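Local coordinates for protein MNMC2 (Aquifex aeolicus, PDB 3VYW) that transfers a methyl group from S-adenosylmethionine to a modified wobble uridine of tRNA, working without the oxidase domain to which such enzymes are usually fused, at residues L58-Y63 against D193-Y198; P141-P144 against I150-F153; D174-I179 against N200-T205. All blocks are in the same frame, centred on the assembly; numbering follows the deposited sequence.

In the fold
Contacts 1 and 3 line the S-adenosylmethionine pocket, the first along the sulfonium and ribose, the second round the adenine; their centres lie about 13 Å apart. The loop after strand 187-192 supplies the second segment of each, and within it Asn200 OD1 probably accepts a hydrogen bond from Phe195 N at 3.1 Å, tying the two walls together. Contact 2 stands further off, its centre about 21 Å from that of contact 1 and about 27 Å from contact 3's. It touches contact 1, where Leu58 CD2 packs on Pro141 CG at 3.8 Å, but its nearest atoms are about 17 Å from contact 3. The His151 side chain comes within about 7 Å of S-adenosylmethionine (nearest atoms).

Contact 1. Residues L58-Y63 against D193-Y198; sequences LIHKTY and DAFSPY. With SAM (S-adenosylmethionine), chain E.
Tyr63 and Phe195 form an offset stack, ring centroids 4.5 Å apart and planes 16° from parallel, with Tyr63 CD1 3.6 Å from Phe195 CD1. The overlap extends to the Tyr63 methylene, whose CB stands over the same Phe195 face in a CH-pi contact, 4.2 Å from the ring centroid. His60 completes the aromatic cluster: its ring plane lies oblique to that of Phe195, 69° between them, and its CB is 3.8 Å from Phe195 CZ, while Tyr63 CD1 rests over the centre of the His60 imidazole.

With CG anti to the carbonyl carbon (chi1 -73°), the Phe195 ring slots between Tyr63 and S-adenosylmethionine, which takes its opposite face. There C5' of the ligand approaches Phe195 CE1 to 3.3 Å and the sulfonium SD lies toward the rim, where the pi electrons could favour the positive sulfur. Tyr63 OH reaches the adenine, 3.7 Å from C8 of the ligand. With an alanine in place of Tyr63, Phe195 would probably lose the stacked ring behind it and be freer to turn, and C8 of the ligand would lose this neighbour.

Polar bonds anchor the surroundings: Asp193 OD2 accepts from the ligand's amino N at 3.0 Å, and His60 NE2 pairs with Glu135. The cluster joins the end of strand 56-60 and the turn that follows it to the loop between strand 187-192 and helix 206-213, with Tyr67 meeting Phe195 edge-to-face.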
loop_
_atom_site.group_PDB
_atom_site.type_symbol
_atom_site.label_atom_id
_atom_site.label_comp_id
_atom_site.label_asym_id
_atom_site.label_seq_id
_atom_site.Cartn_x
_atom_site.Cartn_y
_atom_site.Cartn_z
ATOM N N LEU A 58 -5.764 13.721 5.175
ATOM C CA LEU A 58 -6.779 14.152 4.281
ATOM C C LEU A 58 -7.609 12.962 3.957
ATOM O O LEU A 58 -7.159 11.859 4.045
ATOM C CB LEU A 58 -6.174 14.672 3.003
ATOM C CG LEU A 58 -5.118 15.734 3.137
ATOM C CD1 LEU A 58 -4.454 15.950 1.808
ATOM C CD2 LEU A 58 -5.739 17.002 3.626
ATOM N N ILE A 59 -8.834 13.210 3.549
ATOM C CA ILE A 59 -9.666 12.178 3.005
ATOM C C ILE A 59 -9.604 12.317 1.526
ATOM O O ILE A 59 -9.740 13.390 1.032
ATOM C CB ILE A 59 -11.127 12.340 3.380
ATOM C CG1 ILE A 59 -11.296 12.502 4.872
ATOM C CG2 ILE A 59 -11.908 11.146 2.915
ATOM C CD1 ILE A 59 -11.121 11.233 5.642
ATOM N N HIS A 60 -9.397 11.224 0.821
ATOM C CA HIS A 60 -9.434 11.252 -0.610
ATOM C C HIS A 60 -10.807 10.868 -1.067
ATOM O O HIS A 60 -11.291 9.791 -0.779
ATOM C CB HIS A 60 -8.373 10.336 -1.179
ATOM C CG HIS A 60 -8.023 10.613 -2.602
ATOM N ND1 HIS A 60 -8.906 10.567 -3.572
ATOM C CD2 HIS A 60 -6.839 10.928 -3.191
ATOM C CE1 HIS A 60 -8.329 10.841 -4.715
ATOM N NE2 HIS A 60 -7.068 11.067 -4.485
ATOM N N LYS A 61 -11.461 11.790 -1.752
ATOM C CA LYS A 61 -12.822 11.666 -2.218
ATOM C C LYS A 61 -13.088 10.589 -3.240
ATOM O O LYS A 61 -14.121 10.010 -3.234
ATOM C CB LYS A 61 -13.305 13.008 -2.731
ATOM C CG LYS A 61 -13.859 13.910 -1.665
ATOM C CD LYS A 61 -13.452 15.344 -1.880
ATOM C CE LYS A 61 -14.500 16.137 -2.639
ATOM N NZ LYS A 61 -14.224 17.590 -2.536
ATOM N N THR A 62 -12.158 10.371 -4.143
ATOM C CA THR A 62 -12.223 9.271 -5.060
ATOM C C THR A 62 -12.151 7.897 -4.420
ATOM O O THR A 62 -12.908 7.029 -4.732
ATOM C CB THR A 62 -11.097 9.392 -6.084
ATOM O OG1 THR A 62 -11.153 10.668 -6.662
ATOM C CG2 THR A 62 -11.265 8.436 -7.157
ATOM N N TYR A 63 -11.182 7.698 -3.565
ATOM C CA TYR A 63 -11.019 6.447 -2.892
ATOM C C TYR A 63 -11.909 6.292 -1.701
ATOM O O TYR A 63 -12.163 5.215 -1.250
ATOM C CB TYR A 63 -9.599 6.324 -2.468
ATOM C CG TYR A 63 -8.690 6.259 -3.620
ATOM C CD1 TYR A 63 -7.993 7.356 -4.035
ATOM C CD2 TYR A 63 -8.525 5.094 -4.296
ATOM C CE1 TYR A 63 -7.156 7.287 -5.097
ATOM C CE2 TYR A 63 -7.699 5.024 -5.350
ATOM C CZ TYR A 63 -7.012 6.117 -5.731
ATOM O OH TYR A 63 -6.196 6.012 -6.782
ATOM N N ASP A 193 1.978 1.352 1.081
ATOM C CA ASP A 193 0.913 2.126 1.645
ATOM C C ASP A 193 0.030 2.729 0.606
ATOM O O ASP A 193 0.053 3.896 0.381
ATOM C CB ASP A 193 1.499 3.229 2.478
ATOM C CG ASP A 193 0.539 3.778 3.441
ATOM O OD1 ASP A 193 -0.482 3.165 3.657
ATOM O OD2 ASP A 193 0.792 4.830 3.983
ATOM N N ALA A 194 -0.740 1.888 -0.036
ATOM C CA ALA A 194 -1.749 2.295 -0.948
ATOM C C ALA A 194 -3.054 2.405 -0.213
ATOM O O ALA A 194 -3.139 2.094 0.934
ATOM C CB ALA A 194 -1.847 1.318 -2.075
ATOM N N PHE A 195 -4.068 2.867 -0.893
ATOM C CA PHE A 195 -5.399 2.879 -0.365
ATOM C C PHE A 195 -5.837 1.449 -0.422
ATOM O O PHE A 195 -5.208 0.650 -1.016
ATOM C CB PHE A 195 -6.325 3.795 -1.153
ATOM C CG PHE A 195 -6.073 5.234 -0.932
ATOM C CD1 PHE A 195 -5.475 5.979 -1.885
ATOM C CD2 PHE A 195 -6.411 5.820 0.230
ATOM C CE1 PHE A 195 -5.215 7.285 -1.684
ATOM C CE2 PHE A 195 -6.154 7.130 0.448
ATOM C CZ PHE A 195 -5.556 7.867 -0.514
ATOM N N SER A 196 -6.933 1.134 0.204
ATOM C CA SER A 196 -7.281 -0.212 0.537
ATOM C C SER A 196 -7.499 -1.030 -0.714
ATOM O O SER A 196 -7.774 -0.497 -1.736
ATOM C CB SER A 196 -8.465 -0.190 1.473
ATOM O OG SER A 196 -9.474 -1.010 1.031
ATOM N N PRO A 197 -7.312 -2.328 -0.648
ATOM C CA PRO A 197 -7.204 -3.119 -1.855
ATOM C C PRO A 197 -8.413 -3.135 -2.756
ATOM O O PRO A 197 -8.253 -3.181 -3.923
ATOM C CB PRO A 197 -6.888 -4.502 -1.317
ATOM C CG PRO A 197 -6.161 -4.240 -0.077
ATOM C CD PRO A 197 -6.424 -2.850 0.378
ATOM N N TYR A 198 -9.600 -3.152 -2.206
ATOM C CA TYR A 198 -10.785 -3.045 -3.004
ATOM C C TYR A 198 -10.846 -1.703 -3.680
ATOM O O TYR A 198 -11.232 -1.591 -4.807
ATOM C CB TYR A 198 -12.012 -3.291 -2.167
ATOM C CG TYR A 198 -12.136 -4.685 -1.666
ATOM C CD1 TYR A 198 -12.916 -4.970 -0.593
ATOM C CD2 TYR A 198 -11.464 -5.709 -2.248
ATOM C CE1 TYR A 198 -13.036 -6.240 -0.117
ATOM C CE2 TYR A 198 -11.589 -6.984 -1.780
ATOM C CZ TYR A 198 -12.382 -7.232 -0.711
ATOM O OH TYR A 198 -12.507 -8.474 -0.211
HETATM N N SAM E . 2.038 6.935 2.292
HETATM C CA SAM E . 1.324 8.149 2.419
HETATM C C SAM E . 1.863 8.758 3.654
HETATM O O SAM E . 1.629 9.895 3.983
HETATM O OXT SAM E . 2.600 8.099 4.326
HETATM C CB SAM E . -0.136 7.758 2.365
HETATM C CG SAM E . -0.479 7.520 0.889
HETATM S SD SAM E . -2.010 7.053 0.525
HETATM C CE SAM E . -2.424 5.824 1.510
HETATM C "C5'" SAM E . -2.105 6.444 -1.014
HETATM C "C4'" SAM E . -1.232 7.119 -2.079
HETATM O "O4'" SAM E . -1.032 6.230 -3.161
HETATM C "C3'" SAM E . -1.846 8.352 -2.708
HETATM O "O3'" SAM E . -0.859 9.346 -2.870
HETATM C "C2'" SAM E . -2.277 7.894 -4.073
HETATM O "O2'" SAM E . -2.247 8.957 -4.984
HETATM C "C1'" SAM E . -1.236 6.877 -4.399
HETATM N N9 SAM E . -1.593 5.947 -5.493
HETATM C C8 SAM E . -2.710 5.279 -5.656
HETATM N N7 SAM E . -2.683 4.524 -6.737
HETATM C C5 SAM E . -1.525 4.698 -7.302
HETATM C C6 SAM E . -0.846 4.192 -8.487
HETATM N N6 SAM E . -1.412 3.330 -9.313
HETATM N N1 SAM E . 0.360 4.622 -8.725
HETATM C C2 SAM E . 0.957 5.462 -7.934
HETATM N N3 SAM E . 0.402 5.959 -6.871
HETATM C C4 SAM E . -0.817 5.633 -6.493
#

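Contact 2. Residues P141-P144 against I150-F153; sequences PILP and IHEF
His151 turns its ring toward Leu143 through a chi1 of -163°, which sets CG opposite the backbone N and carries the imidazole off helix 148-157 to the loop before it. Leu143, whose CG stands opposite its own carbonyl carbon (chi1 -76°), brings that branch point over one face of the ring, and the two side chains cross at about a right angle. Leu143 CG lies 4.2 Å from the His151 ring centroid in a CH-pi contact, with CD1 over the rim of the same face.

Leu143 N gives a weak but fairly straight hydrogen bond to His151 ND1, 3.3 Å long, its N-H arriving tilted out of the ring plane from the leucine's side. The ring edge itself meets Ile142 CA and Pro141 O, the latter 3.5 Å from His151 CE1. Ile142 adds an apolar flank: its CG2 sits 3.9 Å from CG of Glu152, against the aliphatic part of that side chain.

His151 NE2 bonds to Leu107 O. With ND1 accepting and NE2 apparently donating, the imidazole is consistent with a neutral ring whose rotation is probably set mainly by the NE2 bond, with the weak bond at ND1 in support. Tyr109 meets both Leu143 and His151. The backbone nitrogens of Leu107 and Tyr109 bind S-adenosylmethionine, so these links are consistent with second-shell support of the glycine-rich loop after strand 97-103, a loop that is itself a hallmark of Rossmann-like methyltransferases.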
loop_
_atom_site.group_PDB
_atom_site.type_symbol
_atom_site.label_atom_id
_atom_site.label_comp_id
_atom_site.label_asym_id
_atom_site.label_seq_id
_atom_site.Cartn_x
_atom_site.Cartn_y
_atom_site.Cartn_z
ATOM N N PRO A 141 -0.634 18.945 4.801
ATOM C CA PRO A 141 -0.756 19.178 6.220
ATOM C C PRO A 141 0.552 18.822 6.818
ATOM O O PRO A 141 1.113 17.837 6.466
ATOM C CB PRO A 141 -1.778 18.153 6.639
ATOM C CG PRO A 141 -2.567 17.910 5.445
ATOM C CD PRO A 141 -1.605 17.968 4.330
ATOM N N ILE A 142 1.051 19.639 7.717
ATOM C CA ILE A 142 2.362 19.401 8.257
ATOM C C ILE A 142 2.236 18.708 9.561
ATOM O O ILE A 142 1.357 18.976 10.331
ATOM C CB ILE A 142 3.161 20.678 8.452
ATOM C CG1 ILE A 142 3.153 21.490 7.191
ATOM C CG2 ILE A 142 4.583 20.353 8.781
ATOM C CD1 ILE A 142 4.124 20.988 6.168
ATOM N N LEU A 143 3.140 17.787 9.775
ATOM C CA LEU A 143 3.161 17.035 10.983
ATOM C C LEU A 143 3.475 17.933 12.149
ATOM O O LEU A 143 4.221 18.857 12.041
ATOM C CB LEU A 143 4.144 15.874 10.866
ATOM C CG LEU A 143 3.735 14.651 10.047
ATOM C CD1 LEU A 143 4.883 13.706 9.877
ATOM C CD2 LEU A 143 2.589 13.908 10.649
ATOM N N PRO A 144 2.841 17.657 13.261
ATOM C CA PRO A 144 3.067 18.360 14.515
ATOM C C PRO A 144 4.375 17.961 15.132
ATOM O O PRO A 144 4.884 16.938 14.782
ATOM C CB PRO A 144 1.940 17.863 15.379
ATOM C CG PRO A 144 1.616 16.547 14.831
ATOM C CD PRO A 144 1.762 16.685 13.370
ATOM N N ILE A 150 11.367 17.681 10.479
ATOM C CA ILE A 150 11.699 16.596 9.599
ATOM C C ILE A 150 10.758 16.482 8.431
ATOM O O ILE A 150 11.160 16.154 7.360
ATOM C CB ILE A 150 11.761 15.299 10.386
ATOM C CG1 ILE A 150 12.526 14.261 9.624
ATOM C CG2 ILE A 150 10.387 14.786 10.670
ATOM C CD1 ILE A 150 13.777 14.791 9.004
ATOM N N HIS A 151 9.484 16.705 8.659
ATOM C CA HIS A 151 8.552 16.685 7.581
ATOM C C HIS A 151 8.733 17.761 6.554
ATOM O O HIS A 151 8.644 17.514 5.372
ATOM C CB HIS A 151 7.154 16.701 8.131
ATOM C CG HIS A 151 6.126 16.287 7.143
ATOM N ND1 HIS A 151 4.913 16.787 7.125
ATOM C CD2 HIS A 151 6.188 15.402 6.111
ATOM C CE1 HIS A 151 4.233 16.245 6.147
ATOM N NE2 HIS A 151 5.016 15.401 5.526
ATOM N N GLU A 152 8.961 18.974 7.009
ATOM C CA GLU A 152 9.220 20.101 6.157
ATOM C C GLU A 152 10.488 19.913 5.402
ATOM O O GLU A 152 10.602 20.293 4.285
ATOM C CB GLU A 152 9.236 21.398 6.942
ATOM C CG GLU A 152 7.854 21.838 7.368
ATOM C CD GLU A 152 7.832 23.176 8.031
ATOM O OE1 GLU A 152 7.247 23.305 9.115
ATOM O OE2 GLU A 152 8.383 24.102 7.441
ATOM N N PHE A 153 11.452 19.302 6.037
ATOM C CA PHE A 153 12.695 19.003 5.406
ATOM C C PHE A 153 12.543 18.059 4.241
ATOM O O PHE A 153 13.153 18.249 3.236
ATOM C CB PHE A 153 13.616 18.448 6.468
ATOM C CG PHE A 153 14.841 17.783 5.962
ATOM C CD1 PHE A 153 16.029 18.415 6.024
ATOM C CD2 PHE A 153 14.814 16.499 5.514
ATOM C CE1 PHE A 153 17.164 17.802 5.605
ATOM C CE2 PHE A 153 15.935 15.883 5.080
ATOM C CZ PHE A 153 17.116 16.530 5.137
#

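Contact 3. Residues D174-I179 against N200-T205; sequences DARKRI and NPELWT. With SAM (S-adenosylmethionine), chain E.
Ala175 on Leu203 and Arg176 on Glu202 make a buried packing contact at the adenine end of the ligand pocket, between the start of helix 175-178 and the 3-10 turn 201-203. Ala175 CB touches Leu203 CD2 at 3.9 Å. The other branch, Leu203 CD1, lies over the adenine face, 3.5 Å from ligand C5.

Glu202 is bent at chi2 (79°), leaving CB and CG over one face of the Arg176 guanidinium while the carboxylate turns toward ligand N6. Glu202 CB is 3.6 Å from Arg176 NE, and the two planar groups stand 86° apart. Arg176 spends its charge on Asp174 instead: NH2 meets the syn lone pair of Asp174 OD2 at 2.8 Å, and NH1 is bridged to Asp285. Asp174 also caps the helix, its OD1 accepting from Arg176 N.

Three adenine nitrogens are bonded here. Asp174 OD1 takes an almost straight bond from ligand N6 at 3.0 Å. Ala175 N donates to N1 and Asn200 ND2 to both N7 and Glu202 OE1; Glu202 OE2 receives a weak bond from N6. Acceptors facing the amino group and donors facing N1 and N7 fit adenine, and Arg176 probably eases the repulsion between the two carboxylates.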
loop_
_atom_site.group_PDB
_atom_site.type_symbol
_atom_site.label_atom_id
_atom_site.label_comp_id
_atom_site.label_asym_id
_atom_site.label_seq_id
_atom_site.Cartn_x
_atom_site.Cartn_y
_atom_site.Cartn_z
ATOM N N ASP A 174 1.837 6.289 -12.545
ATOM C CA ASP A 174 1.444 4.981 -12.052
ATOM C C ASP A 174 2.624 4.149 -11.679
ATOM O O ASP A 174 3.542 4.030 -12.420
ATOM C CB ASP A 174 0.740 4.250 -13.193
ATOM C CG ASP A 174 -0.147 3.135 -12.731
ATOM O OD1 ASP A 174 0.109 2.518 -11.713
ATOM O OD2 ASP A 174 -1.118 2.863 -13.413
ATOM N N ALA A 175 2.565 3.542 -10.521
ATOM C CA ALA A 175 3.647 2.733 -10.034
ATOM C C ALA A 175 3.897 1.550 -10.896
ATOM O O ALA A 175 5.000 1.121 -11.011
ATOM C CB ALA A 175 3.396 2.315 -8.615
ATOM N N ARG A 176 2.851 1.021 -11.485
ATOM C CA ARG A 176 2.955 -0.118 -12.332
ATOM C C ARG A 176 3.828 0.188 -13.517
ATOM O O ARG A 176 4.566 -0.641 -13.960
ATOM C CB ARG A 176 1.585 -0.485 -12.836
ATOM C CG ARG A 176 0.707 -1.202 -11.855
ATOM C CD ARG A 176 -0.607 -1.571 -12.483
ATOM N NE ARG A 176 -1.331 -0.393 -12.850
ATOM C CZ ARG A 176 -2.463 -0.366 -13.511
ATOM N NH1 ARG A 176 -3.059 -1.456 -13.866
ATOM N NH2 ARG A 176 -3.015 0.773 -13.785
ATOM N N LYS A 177 3.683 1.360 -14.098
ATOM C CA LYS A 177 4.621 1.790 -15.103
ATOM C C LYS A 177 5.990 2.157 -14.613
ATOM O O LYS A 177 6.965 1.699 -15.125
ATOM C CB LYS A 177 4.068 2.973 -15.830
ATOM C CG LYS A 177 3.396 2.602 -17.113
ATOM C CD LYS A 177 2.405 3.653 -17.513
ATOM C CE LYS A 177 1.179 2.922 -17.948
ATOM N NZ LYS A 177 1.310 1.522 -17.469
ATOM N N ARG A 178 6.055 3.020 -13.624
ATOM C CA ARG A 178 7.324 3.531 -13.152
ATOM C C ARG A 178 8.247 2.509 -12.525
ATOM O O ARG A 178 9.419 2.708 -12.482
ATOM C CB ARG A 178 7.151 4.711 -12.224
ATOM C CG ARG A 178 6.452 5.915 -12.805
ATOM C CD ARG A 178 6.891 6.282 -14.200
ATOM N NE ARG A 178 8.239 6.788 -14.260
ATOM C CZ ARG A 178 8.614 7.970 -13.838
ATOM N NH1 ARG A 178 7.746 8.802 -13.333
ATOM N NH2 ARG A 178 9.853 8.327 -13.932
ATOM N N ILE A 179 7.712 1.436 -11.995
ATOM C CA ILE A 179 8.530 0.507 -11.269
ATOM C C ILE A 179 9.572 -0.206 -12.095
ATOM O O ILE A 179 10.645 -0.467 -11.639
ATOM C CB ILE A 179 7.727 -0.441 -10.391
ATOM C CG1 ILE A 179 8.672 -1.181 -9.472
ATOM C CG2 ILE A 179 6.882 -1.364 -11.225
ATOM C CD1 ILE A 179 8.000 -2.118 -8.529
ATOM N N ASN A 200 -8.163 0.380 -4.262
ATOM C CA ASN A 200 -6.971 0.693 -5.014
ATOM C C ASN A 200 -6.331 -0.567 -5.533
ATOM O O ASN A 200 -5.242 -0.868 -5.219
ATOM C CB ASN A 200 -6.030 1.342 -4.027
ATOM C CG ASN A 200 -5.089 2.335 -4.626
ATOM O OD1 ASN A 200 -4.457 3.047 -3.923
ATOM N ND2 ASN A 200 -4.993 2.372 -5.883
ATOM N N PRO A 201 -7.020 -1.290 -6.367
ATOM C CA PRO A 201 -6.640 -2.641 -6.726
ATOM C C PRO A 201 -5.312 -2.861 -7.452
ATOM O O PRO A 201 -4.732 -3.894 -7.244
ATOM C CB PRO A 201 -7.833 -3.137 -7.524
ATOM C CG PRO A 201 -8.747 -2.023 -7.632
ATOM C CD PRO A 201 -8.436 -1.066 -6.584
ATOM N N GLU A 202 -4.849 -1.916 -8.253
ATOM C CA GLU A 202 -3.670 -2.095 -9.094
ATOM C C GLU A 202 -2.472 -2.345 -8.272
ATOM O O GLU A 202 -1.563 -2.923 -8.731
ATOM C CB GLU A 202 -3.359 -0.886 -9.963
ATOM C CG GLU A 202 -4.502 0.008 -10.293
ATOM C CD GLU A 202 -4.879 0.936 -9.183
ATOM O OE1 GLU A 202 -5.606 0.520 -8.340
ATOM O OE2 GLU A 202 -4.519 2.084 -9.195
ATOM N N LEU A 203 -2.463 -1.860 -7.050
ATOM C CA LEU A 203 -1.274 -1.896 -6.250
ATOM C C LEU A 203 -1.193 -3.100 -5.364
ATOM O O LEU A 203 -0.311 -3.230 -4.604
ATOM C CB LEU A 203 -1.173 -0.613 -5.457
ATOM C CG LEU A 203 -0.891 0.606 -6.308
ATOM C CD1 LEU A 203 -0.751 1.850 -5.484
ATOM C CD2 LEU A 203 0.366 0.362 -7.073
ATOM N N TRP A 204 -2.156 -3.972 -5.457
ATOM C CA TRP A 204 -2.133 -5.151 -4.683
ATOM C C TRP A 204 -2.205 -6.430 -5.430
ATOM O O TRP A 204 -2.517 -7.433 -4.853
ATOM C CB TRP A 204 -3.251 -5.121 -3.691
ATOM C CG TRP A 204 -3.322 -3.886 -2.868
ATOM C CD1 TRP A 204 -4.045 -2.769 -3.114
ATOM C CD2 TRP A 204 -2.676 -3.632 -1.617
ATOM N NE1 TRP A 204 -3.879 -1.881 -2.150
ATOM C CE2 TRP A 204 -3.081 -2.329 -1.225
ATOM C CE3 TRP A 204 -1.831 -4.332 -0.812
ATOM C CZ2 TRP A 204 -2.659 -1.754 -0.068
ATOM C CZ3 TRP A 204 -1.406 -3.740 0.349
ATOM C CH2 TRP A 204 -1.809 -2.480 0.710
ATOM N N THR A 205 -1.975 -6.430 -6.716
ATOM C CA THR A 205 -2.050 -7.667 -7.441
ATOM C C THR A 205 -0.831 -8.515 -7.236
ATOM O O THR A 205 0.170 -8.031 -6.869
ATOM C CB THR A 205 -2.259 -7.446 -8.919
ATOM O OG1 THR A 205 -1.306 -6.527 -9.380
ATOM C CG2 THR A 205 -3.558 -6.884 -9.142
HETATM N N SAM E . 2.038 6.935 2.292
HETATM C CA SAM E . 1.324 8.149 2.419
HETATM C C SAM E . 1.863 8.758 3.654
HETATM O O SAM E . 1.629 9.895 3.983
HETATM O OXT SAM E . 2.600 8.099 4.326
HETATM C CB SAM E . -0.136 7.758 2.365
HETATM C CG SAM E . -0.479 7.520 0.889
HETATM S SD SAM E . -2.010 7.053 0.525
HETATM C CE SAM E . -2.424 5.824 1.510
HETATM C "C5'" SAM E . -2.105 6.444 -1.014
HETATM C "C4'" SAM E . -1.232 7.119 -2.079
HETATM O "O4'" SAM E . -1.032 6.230 -3.161
HETATM C "C3'" SAM E . -1.846 8.352 -2.708
HETATM O "O3'" SAM E . -0.859 9.346 -2.870
HETATM C "C2'" SAM E . -2.277 7.894 -4.073
HETATM O "O2'" SAM E . -2.247 8.957 -4.984
HETATM C "C1'" SAM E . -1.236 6.877 -4.399
HETATM N N9 SAM E . -1.593 5.947 -5.493
HETATM C C8 SAM E . -2.710 5.279 -5.656
HETATM N N7 SAM E . -2.683 4.524 -6.737
HETATM C C5 SAM E . -1.525 4.698 -7.302
HETATM C C6 SAM E . -0.846 4.192 -8.487
HETATM N N6 SAM E . -1.412 3.330 -9.313
HETATM N N1 SAM E . 0.360 4.622 -8.725
HETATM C C2 SAM E . 0.957 5.462 -7.934
HETATM N N3 SAM E . 0.402 5.959 -6.871
HETATM C C4 SAM E . -0.817 5.633 -6.493
#